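Local atomic coordinates of N-alpha-acetyltransferase 35, NatC auxiliary subunit (Saccharomyces cerevisiae, PDB entry 6YGA), a protein that serves as the large auxiliary subunit of the NatC N-terminal acetyltransferase, which acetylates the N-terminal methionine of the L-A virus Gag protein. Residues Asn330-Arg335 with Glu717-Phe722; Arg408-Phe413 with Leu457-Pro462; Gln324-Phe329 with Leu396-Asn401. All blocks are in the same frame, centred on the assembly; numbering follows the deposited sequence.

Contact 1. Residues Asn330-Arg335 with Glu717-Phe722; sequences NKLEQR and EGWNYF. With EDO (1,2-ethanediol), chain C.
With CG of K331 set opposite its backbone N (chi1 -172°) and the same choice at W719 (chi1 -172°), the aliphatic part of the lysine and the six-membered ring of the indole are brought together at about a right angle. CG of K331 lies 3.5 Å from CH2 of W719, and CD is near both CH2 and CZ2. Successive bends of the lysine chain then turn its ammonium group off the indole. The backbone takes part as well: the carbonyl O of K331 sits at the ring edge, near the indole plane, 3.5 Å from W719 CH2. L332 supplies a methyl group, its CD2 standing 3.8 Å from CZ3 of W719, and its side chain also packs on L670, E673 and Y674 of helix 668-701. The contact thus joins two irregular connections of the TPR-like region, the loop between helices 319-328 and 337-347 and the one linking the two strands of the antiparallel hairpin 708-713/724-729. In the first loop, the side-chain carbonyl OD1 of N330 accepts the backbone N-H of R335 at 2.8 Å, tying the turn across its base. Y721 approaches the lysine through its hydroxyl, which is hydrogen-bonded to E449. NZ of K331 is hydrogen-bonded to the backbone O of K327 and reaches O1 of a 1,2-ethanediol, probably from the crystallisation liquor, at 3.0 Å.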
# COMPACT_ATOMS: atom_id res chain seq x y z
N ASN B 330 12.95 8.55 -1.57
CA ASN B 330 12.09 7.43 -1.20
C ASN B 330 12.20 6.29 -2.21
O ASN B 330 11.28 5.48 -2.34
CB ASN B 330 10.64 7.91 -1.09
CG ASN B 330 9.75 6.94 -0.34
OD1 ASN B 330 10.20 6.25 0.57
ND2 ASN B 330 8.48 6.88 -0.73
N LYS B 331 13.33 6.20 -2.91
CA LYS B 331 13.46 5.32 -4.07
C LYS B 331 14.20 4.03 -3.77
O LYS B 331 13.81 2.97 -4.25
CB LYS B 331 14.16 6.05 -5.21
CG LYS B 331 14.18 5.31 -6.53
CD LYS B 331 12.77 4.93 -6.98
CE LYS B 331 11.87 6.15 -7.17
NZ LYS B 331 12.34 7.08 -8.23
N LEU B 332 15.29 4.10 -2.99
CA LEU B 332 16.09 2.91 -2.74
C LEU B 332 15.39 1.97 -1.77
O LEU B 332 15.44 0.74 -1.95
CB LEU B 332 17.46 3.32 -2.22
CG LEU B 332 18.25 4.12 -3.26
CD1 LEU B 332 19.55 4.61 -2.66
CD2 LEU B 332 18.53 3.26 -4.48
N GLU B 333 14.73 2.51 -0.75
CA GLU B 333 13.89 1.71 0.13
C GLU B 333 12.79 2.60 0.68
O GLU B 333 12.92 3.83 0.73
CB GLU B 333 14.70 1.06 1.26
CG GLU B 333 15.30 2.05 2.25
CD GLU B 333 16.10 1.36 3.34
OE1 GLU B 333 16.38 0.15 3.21
OE2 GLU B 333 16.46 2.03 4.33
N GLN B 334 11.70 1.97 1.11
CA GLN B 334 10.53 2.70 1.56
C GLN B 334 10.82 3.41 2.88
O GLN B 334 11.24 2.77 3.86
CB GLN B 334 9.34 1.75 1.71
CG GLN B 334 8.04 2.43 2.11
CD GLN B 334 6.84 1.53 1.94
OE1 GLN B 334 6.71 0.83 0.93
NE2 GLN B 334 5.95 1.53 2.93
N ARG B 335 10.61 4.72 2.91
CA ARG B 335 10.87 5.51 4.11
C ARG B 335 9.79 5.27 5.16
O ARG B 335 8.70 4.78 4.88
CB ARG B 335 10.93 7.00 3.77
CG ARG B 335 12.12 7.41 2.91
CD ARG B 335 13.42 7.35 3.69
NE ARG B 335 14.55 7.82 2.90
CZ ARG B 335 15.79 7.93 3.36
NH1 ARG B 335 16.07 7.60 4.62
NH2 ARG B 335 16.76 8.37 2.56
N GLU B 717 21.80 -6.66 -4.63
CA GLU B 717 22.39 -5.33 -4.57
C GLU B 717 22.25 -4.57 -5.88
O GLU B 717 22.96 -3.58 -6.10
CB GLU B 717 23.87 -5.42 -4.17
CG GLU B 717 24.07 -5.82 -2.72
CD GLU B 717 23.30 -4.94 -1.75
OE1 GLU B 717 23.28 -3.70 -1.96
OE2 GLU B 717 22.70 -5.47 -0.80
N GLY B 718 21.36 -5.02 -6.76
CA GLY B 718 21.12 -4.36 -8.03
C GLY B 718 19.88 -3.49 -8.00
O GLY B 718 19.27 -3.24 -6.96
N TRP B 719 19.51 -3.01 -9.18
CA TRP B 719 18.30 -2.21 -9.37
C TRP B 719 17.29 -3.08 -10.10
O TRP B 719 17.50 -3.45 -11.26
CB TRP B 719 18.59 -0.92 -10.13
CG TRP B 719 17.40 -0.02 -10.16
CD1 TRP B 719 16.68 0.37 -11.25
CD2 TRP B 719 16.77 0.59 -9.02
NE1 TRP B 719 15.65 1.19 -10.87
CE2 TRP B 719 15.68 1.34 -9.50
CE3 TRP B 719 17.02 0.57 -7.65
CZ2 TRP B 719 14.85 2.07 -8.66
CZ3 TRP B 719 16.19 1.29 -6.81
CH2 TRP B 719 15.12 2.03 -7.32
N ASN B 720 16.18 -3.38 -9.42
CA ASN B 720 15.25 -4.41 -9.86
C ASN B 720 14.19 -3.89 -10.83
O ASN B 720 13.18 -4.57 -11.05
CB ASN B 720 14.59 -5.06 -8.65
CG ASN B 720 15.59 -5.77 -7.77
OD1 ASN B 720 16.64 -6.21 -8.25
ND2 ASN B 720 15.29 -5.90 -6.49
N TYR B 721 14.38 -2.71 -11.42
CA TYR B 721 13.60 -2.37 -12.60
C TYR B 721 13.99 -3.25 -13.78
O TYR B 721 13.22 -3.35 -14.75
CB TYR B 721 13.78 -0.90 -12.98
CG TYR B 721 12.98 0.08 -12.15
CD1 TYR B 721 12.42 -0.28 -10.93
CD2 TYR B 721 12.79 1.39 -12.59
CE1 TYR B 721 11.69 0.63 -10.18
CE2 TYR B 721 12.06 2.30 -11.85
CZ TYR B 721 11.52 1.91 -10.65
OH TYR B 721 10.80 2.82 -9.91
N PHE B 722 15.16 -3.88 -13.73
CA PHE B 722 15.66 -4.75 -14.80
C PHE B 722 16.05 -6.08 -14.18
O PHE B 722 17.24 -6.32 -13.90
CB PHE B 722 16.84 -4.11 -15.53
CG PHE B 722 16.57 -2.70 -16.00
CD1 PHE B 722 16.89 -1.62 -15.20
CD2 PHE B 722 16.02 -2.47 -17.25
CE1 PHE B 722 16.65 -0.32 -15.63
CE2 PHE B 722 15.78 -1.17 -17.69
CZ PHE B 722 16.10 -0.10 -16.87
C1 EDO C . 15.73 7.85 -10.36
O1 EDO C . 14.68 6.91 -10.16
C2 EDO C . 16.13 7.87 -11.83
O2 EDO C . 17.11 8.89 -12.05

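Contact 2. Residues Arg408-Phe413 with Leu457-Pro462; sequences RYRQGF and LDIYKP. With EDO (1,2-ethanediol), chain X; EDO (1,2-ethanediol), chain D.
R410 extends from helix 406-429 across L457 to the hydroxyl of Y460, linking this helix of the TPR-like region to the loop between helices 433-456 and 465-506. That loop begins with a Schellman motif, in which D458 takes a positive phi (61°) as the chain leaves helix 433-456. L457, immediately before it, directs its side chain at the arginine: CD1 lies 3.7 Å from CD of R410 and also touches CB, so a single methyl branch covers the inner part of the aliphatic chain. R410 is straight from CG to NE and then turns at its last torsion (chi4 -91°), setting the guanidinium across the line of the methylenes. The guanidinium and the phenol ring of Y460 stand nearly perpendicular, their planes 81° apart, and they meet through the hydroxyl instead of stacking. NH2 of R410 gives a weak, bent hydrogen bond to OH of Y460, 3.1 Å long, and comes to it obliquely to the guanidinium plane. I459 adds a looser apolar neighbour near NH1.

Both polar ends have further partners. NE of R410 is hydrogen-bonded to the backbone O of F450, whose ring also makes a cation-pi contact with the guanidinium, and the hydroxyl of Y460 is bonded to the backbone O of S451. Neighbouring residues F450 and S451, near the C-terminal end of helix 433-456, thus hold both groups through their backbone carbonyls. Backbone carbonyls of L457 and D458 meet R140 and R137 of the N-alpha-acetyltransferase 30 chain, placing the loop at the interface with that subunit. A 1,2-ethanediol spans the guanidinium edge through weak bonds, its O2 lying 3.4 Å from NH1 of R410 and its O1 3.3 Å from NH2.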
# COMPACT_ATOMS: atom_id res chain seq x y z
N ARG B 408 1.49 1.92 -4.03
CA ARG B 408 0.72 3.10 -4.40
C ARG B 408 1.51 4.03 -5.31
O ARG B 408 0.92 4.78 -6.10
CB ARG B 408 0.28 3.86 -3.15
CG ARG B 408 -0.72 3.11 -2.29
CD ARG B 408 -2.09 3.08 -2.93
NE ARG B 408 -3.09 2.46 -2.07
CZ ARG B 408 -4.40 2.54 -2.27
NH1 ARG B 408 -4.88 3.23 -3.30
NH2 ARG B 408 -5.24 1.94 -1.44
N TYR B 409 2.84 4.00 -5.22
CA TYR B 409 3.67 4.82 -6.09
C TYR B 409 3.38 4.53 -7.55
O TYR B 409 3.16 5.44 -8.35
CB TYR B 409 5.15 4.60 -5.76
CG TYR B 409 6.13 5.31 -6.67
CD1 TYR B 409 6.21 6.70 -6.68
CD2 TYR B 409 6.98 4.59 -7.49
CE1 TYR B 409 7.12 7.35 -7.51
CE2 TYR B 409 7.88 5.23 -8.32
CZ TYR B 409 7.95 6.60 -8.32
OH TYR B 409 8.86 7.22 -9.15
N ARG B 410 3.35 3.24 -7.92
CA ARG B 410 3.04 2.90 -9.30
C ARG B 410 1.59 3.20 -9.63
O ARG B 410 1.28 3.62 -10.76
CB ARG B 410 3.36 1.42 -9.56
CG ARG B 410 3.06 0.99 -10.99
CD ARG B 410 3.52 -0.43 -11.26
NE ARG B 410 3.45 -0.75 -12.68
CZ ARG B 410 2.39 -1.29 -13.27
NH1 ARG B 410 1.30 -1.57 -12.57
NH2 ARG B 410 2.42 -1.54 -14.57
N GLN B 411 0.68 3.00 -8.67
CA GLN B 411 -0.73 3.24 -8.93
C GLN B 411 -1.02 4.72 -9.16
O GLN B 411 -1.97 5.06 -9.87
CB GLN B 411 -1.58 2.70 -7.78
CG GLN B 411 -1.50 1.19 -7.64
CD GLN B 411 -1.97 0.69 -6.29
OE1 GLN B 411 -2.84 1.29 -5.65
NE2 GLN B 411 -1.40 -0.43 -5.85
N GLY B 412 -0.21 5.61 -8.57
CA GLY B 412 -0.42 7.03 -8.78
C GLY B 412 -0.23 7.46 -10.22
O GLY B 412 -0.80 8.46 -10.66
N PHE B 413 0.56 6.70 -10.99
CA PHE B 413 0.80 7.08 -12.37
C PHE B 413 -0.39 6.77 -13.27
O PHE B 413 -0.52 7.40 -14.33
CB PHE B 413 2.06 6.39 -12.90
CG PHE B 413 3.34 6.95 -12.33
CD1 PHE B 413 3.79 8.21 -12.70
CD2 PHE B 413 4.09 6.21 -11.43
CE1 PHE B 413 4.97 8.72 -12.18
CE2 PHE B 413 5.27 6.72 -10.91
CZ PHE B 413 5.71 7.97 -11.28
N LEU B 457 7.76 -4.67 -8.75
CA LEU B 457 6.64 -5.24 -8.02
C LEU B 457 6.27 -6.63 -8.50
O LEU B 457 5.32 -7.22 -7.96
CB LEU B 457 5.42 -4.31 -8.13
CG LEU B 457 5.64 -2.87 -7.66
CD1 LEU B 457 4.46 -2.00 -8.03
CD2 LEU B 457 5.88 -2.81 -6.15
N ASP B 458 6.99 -7.17 -9.48
CA ASP B 458 6.73 -8.51 -10.02
C ASP B 458 5.33 -8.60 -10.61
O ASP B 458 4.66 -9.64 -10.52
CB ASP B 458 6.95 -9.59 -8.96
CG ASP B 458 8.42 -9.82 -8.65
OD1 ASP B 458 9.19 -10.07 -9.61
OD2 ASP B 458 8.81 -9.72 -7.47
N ILE B 459 4.87 -7.50 -11.21
CA ILE B 459 3.58 -7.50 -11.89
C ILE B 459 3.64 -8.36 -13.15
O ILE B 459 2.69 -9.09 -13.46
CB ILE B 459 3.16 -6.05 -12.21
CG1 ILE B 459 2.92 -5.27 -10.92
CG2 ILE B 459 1.93 -6.03 -13.10
CD1 ILE B 459 1.83 -5.85 -10.05
N TYR B 460 4.75 -8.32 -13.87
CA TYR B 460 4.86 -8.97 -15.16
C TYR B 460 5.38 -10.39 -15.02
O TYR B 460 6.34 -10.65 -14.28
CB TYR B 460 5.79 -8.18 -16.09
CG TYR B 460 5.52 -6.69 -16.11
CD1 TYR B 460 4.23 -6.19 -16.24
CD2 TYR B 460 6.57 -5.78 -16.00
CE1 TYR B 460 3.99 -4.83 -16.25
CE2 TYR B 460 6.34 -4.42 -16.02
CZ TYR B 460 5.05 -3.95 -16.14
OH TYR B 460 4.83 -2.60 -16.16
N LYS B 461 4.75 -11.32 -15.73
CA LYS B 461 5.24 -12.68 -15.76
C LYS B 461 6.39 -12.80 -16.75
O LYS B 461 6.55 -11.95 -17.63
CB LYS B 461 4.11 -13.64 -16.11
CG LYS B 461 3.09 -13.83 -15.00
CD LYS B 461 2.01 -14.82 -15.39
CE LYS B 461 2.59 -16.21 -15.62
NZ LYS B 461 3.30 -16.72 -14.41
N PRO B 462 7.23 -13.84 -16.61
CA PRO B 462 8.39 -13.96 -17.52
C PRO B 462 8.04 -13.90 -19.00
O PRO B 462 8.83 -13.34 -19.78
CB PRO B 462 8.97 -15.32 -17.13
CG PRO B 462 8.65 -15.45 -15.68
CD PRO B 462 7.29 -14.82 -15.51
C1 EDO X . -3.56 5.88 -5.91
O1 EDO X . -4.30 4.65 -5.85
C2 EDO X . -2.13 5.63 -5.45
O2 EDO X . -1.38 6.85 -5.48
C1 EDO D . -0.92 -2.64 -16.52
O1 EDO D . 0.38 -3.22 -16.60
C2 EDO D . -1.17 -2.11 -15.11
O2 EDO D . -1.19 -3.20 -14.18

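Contact 3. Residues Gln324-Phe329 with Leu396-Asn401; sequences QFAKFF and LEWYQN
A326 directs its methyl group at helix 386-402, where it meets two consecutive aromatic residues, W398 and Y399. CB of A326 is 3.7 Å from CD1 of Y399 and close to CE1 as well. The same methyl carbon is 3.9 Å from CZ3 of W398, and it approaches both rings obliquely. The small side chain is consistent with the close approach of the backbones, the CA atoms of A326 and Y399 being 6.3 Å apart. Next along the helix, K327 crosses the indole at about a right angle. Its CD lies 4.1 Å from CZ2 of W398, at the ring edge near the indole plane, with CG beside CH2.

The packing brings helices 319-328 and 386-402 of the TPR-like region side by side, their short segments running in broadly the same direction at 35° with axes 9.8 Å apart at closest approach. On the second helix the two aromatic side chains are turned differently: CG of W398 is opposite its backbone N (chi1 178°), whereas CG of Y399 is opposite its carbonyl carbon. These settings place CZ3 of the indole over the centre of the phenol ring, 3.8 Å above its plane, so the neighbours pack on each other as well as on A326. Farther from the contact, the hydroxyl of this buried tyrosine is hydrogen-bonded to H367 NE2 and T322 OG1, the latter on helix 319-328 itself. F347 stacks with the ring of Y399, and Y323 meets the indole of W398 with nearly parallel planes.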
# COMPACT_ATOMS: atom_id res chain seq x y z
N GLN B 324 15.07 16.15 -8.14
CA GLN B 324 15.92 15.00 -7.88
C GLN B 324 15.79 14.52 -6.44
O GLN B 324 15.98 13.32 -6.17
CB GLN B 324 17.38 15.34 -8.19
CG GLN B 324 17.65 15.61 -9.67
CD GLN B 324 17.77 14.34 -10.49
OE1 GLN B 324 16.95 13.43 -10.37
NE2 GLN B 324 18.79 14.27 -11.34
N PHE B 325 15.47 15.41 -5.50
CA PHE B 325 15.17 14.97 -4.14
C PHE B 325 13.95 14.06 -4.13
O PHE B 325 13.95 13.02 -3.47
CB PHE B 325 14.98 16.16 -3.21
CG PHE B 325 14.66 15.78 -1.79
CD1 PHE B 325 13.34 15.58 -1.39
CD2 PHE B 325 15.67 15.63 -0.85
CE1 PHE B 325 13.04 15.22 -0.08
CE2 PHE B 325 15.37 15.28 0.46
CZ PHE B 325 14.06 15.07 0.84
N ALA B 326 12.89 14.45 -4.85
CA ALA B 326 11.70 13.61 -4.92
C ALA B 326 11.98 12.30 -5.64
O ALA B 326 11.34 11.29 -5.34
CB ALA B 326 10.57 14.36 -5.62
N LYS B 327 12.93 12.29 -6.58
CA LYS B 327 13.18 11.07 -7.34
C LYS B 327 13.96 10.05 -6.53
O LYS B 327 13.88 8.85 -6.82
CB LYS B 327 13.94 11.40 -8.63
CG LYS B 327 13.09 12.08 -9.69
CD LYS B 327 12.40 11.08 -10.61
CE LYS B 327 13.41 10.41 -11.53
NZ LYS B 327 12.77 9.49 -12.52
N PHE B 328 14.71 10.49 -5.52
CA PHE B 328 15.66 9.62 -4.84
C PHE B 328 15.41 9.44 -3.34
O PHE B 328 15.89 8.45 -2.79
CB PHE B 328 17.09 10.13 -5.03
CG PHE B 328 17.66 9.87 -6.40
CD1 PHE B 328 18.24 8.65 -6.70
CD2 PHE B 328 17.62 10.85 -7.38
CE1 PHE B 328 18.77 8.40 -7.96
CE2 PHE B 328 18.15 10.61 -8.64
CZ PHE B 328 18.72 9.38 -8.93
N PHE B 329 14.71 10.36 -2.68
CA PHE B 329 14.63 10.29 -1.22
C PHE B 329 13.87 9.06 -0.75
O PHE B 329 14.12 8.55 0.35
CB PHE B 329 14.00 11.56 -0.64
CG PHE B 329 12.52 11.45 -0.41
CD1 PHE B 329 11.63 11.59 -1.46
CD2 PHE B 329 12.01 11.24 0.87
CE1 PHE B 329 10.26 11.51 -1.25
CE2 PHE B 329 10.65 11.15 1.09
CZ PHE B 329 9.77 11.28 0.03
N LEU B 396 2.43 19.43 -8.40
CA LEU B 396 2.43 19.19 -6.96
C LEU B 396 1.96 17.77 -6.64
O LEU B 396 2.50 17.12 -5.74
CB LEU B 396 1.57 20.22 -6.25
CG LEU B 396 2.08 21.66 -6.28
CD1 LEU B 396 1.28 22.52 -5.31
CD2 LEU B 396 3.57 21.73 -5.94
N GLU B 397 0.94 17.28 -7.35
CA GLU B 397 0.51 15.90 -7.16
C GLU B 397 1.60 14.92 -7.54
O GLU B 397 1.71 13.84 -6.93
CB GLU B 397 -0.76 15.62 -7.95
CG GLU B 397 -2.01 16.30 -7.40
CD GLU B 397 -3.23 16.10 -8.27
OE1 GLU B 397 -3.14 15.35 -9.26
OE2 GLU B 397 -4.28 16.69 -7.95
N TRP B 398 2.42 15.26 -8.53
CA TRP B 398 3.55 14.40 -8.90
C TRP B 398 4.54 14.29 -7.74
O TRP B 398 5.05 13.20 -7.46
CB TRP B 398 4.23 14.93 -10.16
CG TRP B 398 5.43 14.13 -10.57
CD1 TRP B 398 5.45 13.08 -11.44
CD2 TRP B 398 6.78 14.31 -10.13
NE1 TRP B 398 6.73 12.59 -11.57
CE2 TRP B 398 7.56 13.34 -10.77
CE3 TRP B 398 7.40 15.21 -9.25
CZ2 TRP B 398 8.94 13.23 -10.56
CZ3 TRP B 398 8.76 15.10 -9.05
CH2 TRP B 398 9.52 14.12 -9.70
N TYR B 399 4.83 15.40 -7.07
CA TYR B 399 5.73 15.36 -5.92
C TYR B 399 5.15 14.53 -4.79
O TYR B 399 5.85 13.73 -4.16
CB TYR B 399 6.03 16.78 -5.43
CG TYR B 399 7.14 17.49 -6.18
CD1 TYR B 399 8.47 17.35 -5.78
CD2 TYR B 399 6.86 18.30 -7.27
CE1 TYR B 399 9.48 18.00 -6.46
CE2 TYR B 399 7.87 18.95 -7.96
CZ TYR B 399 9.18 18.79 -7.54
OH TYR B 399 10.20 19.43 -8.21
N GLN B 400 3.85 14.71 -4.52
CA GLN B 400 3.22 14.00 -3.41
C GLN B 400 3.20 12.49 -3.66
O GLN B 400 3.34 11.70 -2.72
CB GLN B 400 1.80 14.53 -3.20
CG GLN B 400 1.06 13.91 -2.03
CD GLN B 400 -0.06 14.79 -1.50
OE1 GLN B 400 -0.01 16.02 -1.62
NE2 GLN B 400 -1.08 14.17 -0.93
N ASN B 401 3.05 12.08 -4.92
CA ASN B 401 3.05 10.66 -5.24
C ASN B 401 4.39 10.00 -4.93
O ASN B 401 4.43 8.79 -4.70
CB ASN B 401 2.69 10.45 -6.71
CG ASN B 401 2.56 8.99 -7.08
OD1 ASN B 401 1.63 8.31 -6.66
ND2 ASN B 401 3.51 8.50 -7.87

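How the contacts relate
All three contacts adjoin one another in the TPR-like region. Contacts 1 and 2 have centres about 13 Å apart and touch at Y409, whose ring lies beside the hydroxyl of Y721 and whose OH is 3.6 Å from NZ of K331. E449 accepts hydrogen bonds from both tyrosine hydroxyls. The first segments of contacts 3 and 1 (centres about 15 Å apart) are consecutive, R335 NE probably being hydrogen-bonded to F329 O at 2.7 Å; their second segments lie far apart in the chain. Between contacts 2 and 3 (centres about 18 Å apart), N401 ND2 is probably hydrogen-bonded to Y409 O at 3.1 Å. Contact 2, and contact 1 through Q334, border the N-alpha-acetyltransferase 30 chain; contact 3 touches no other subunit.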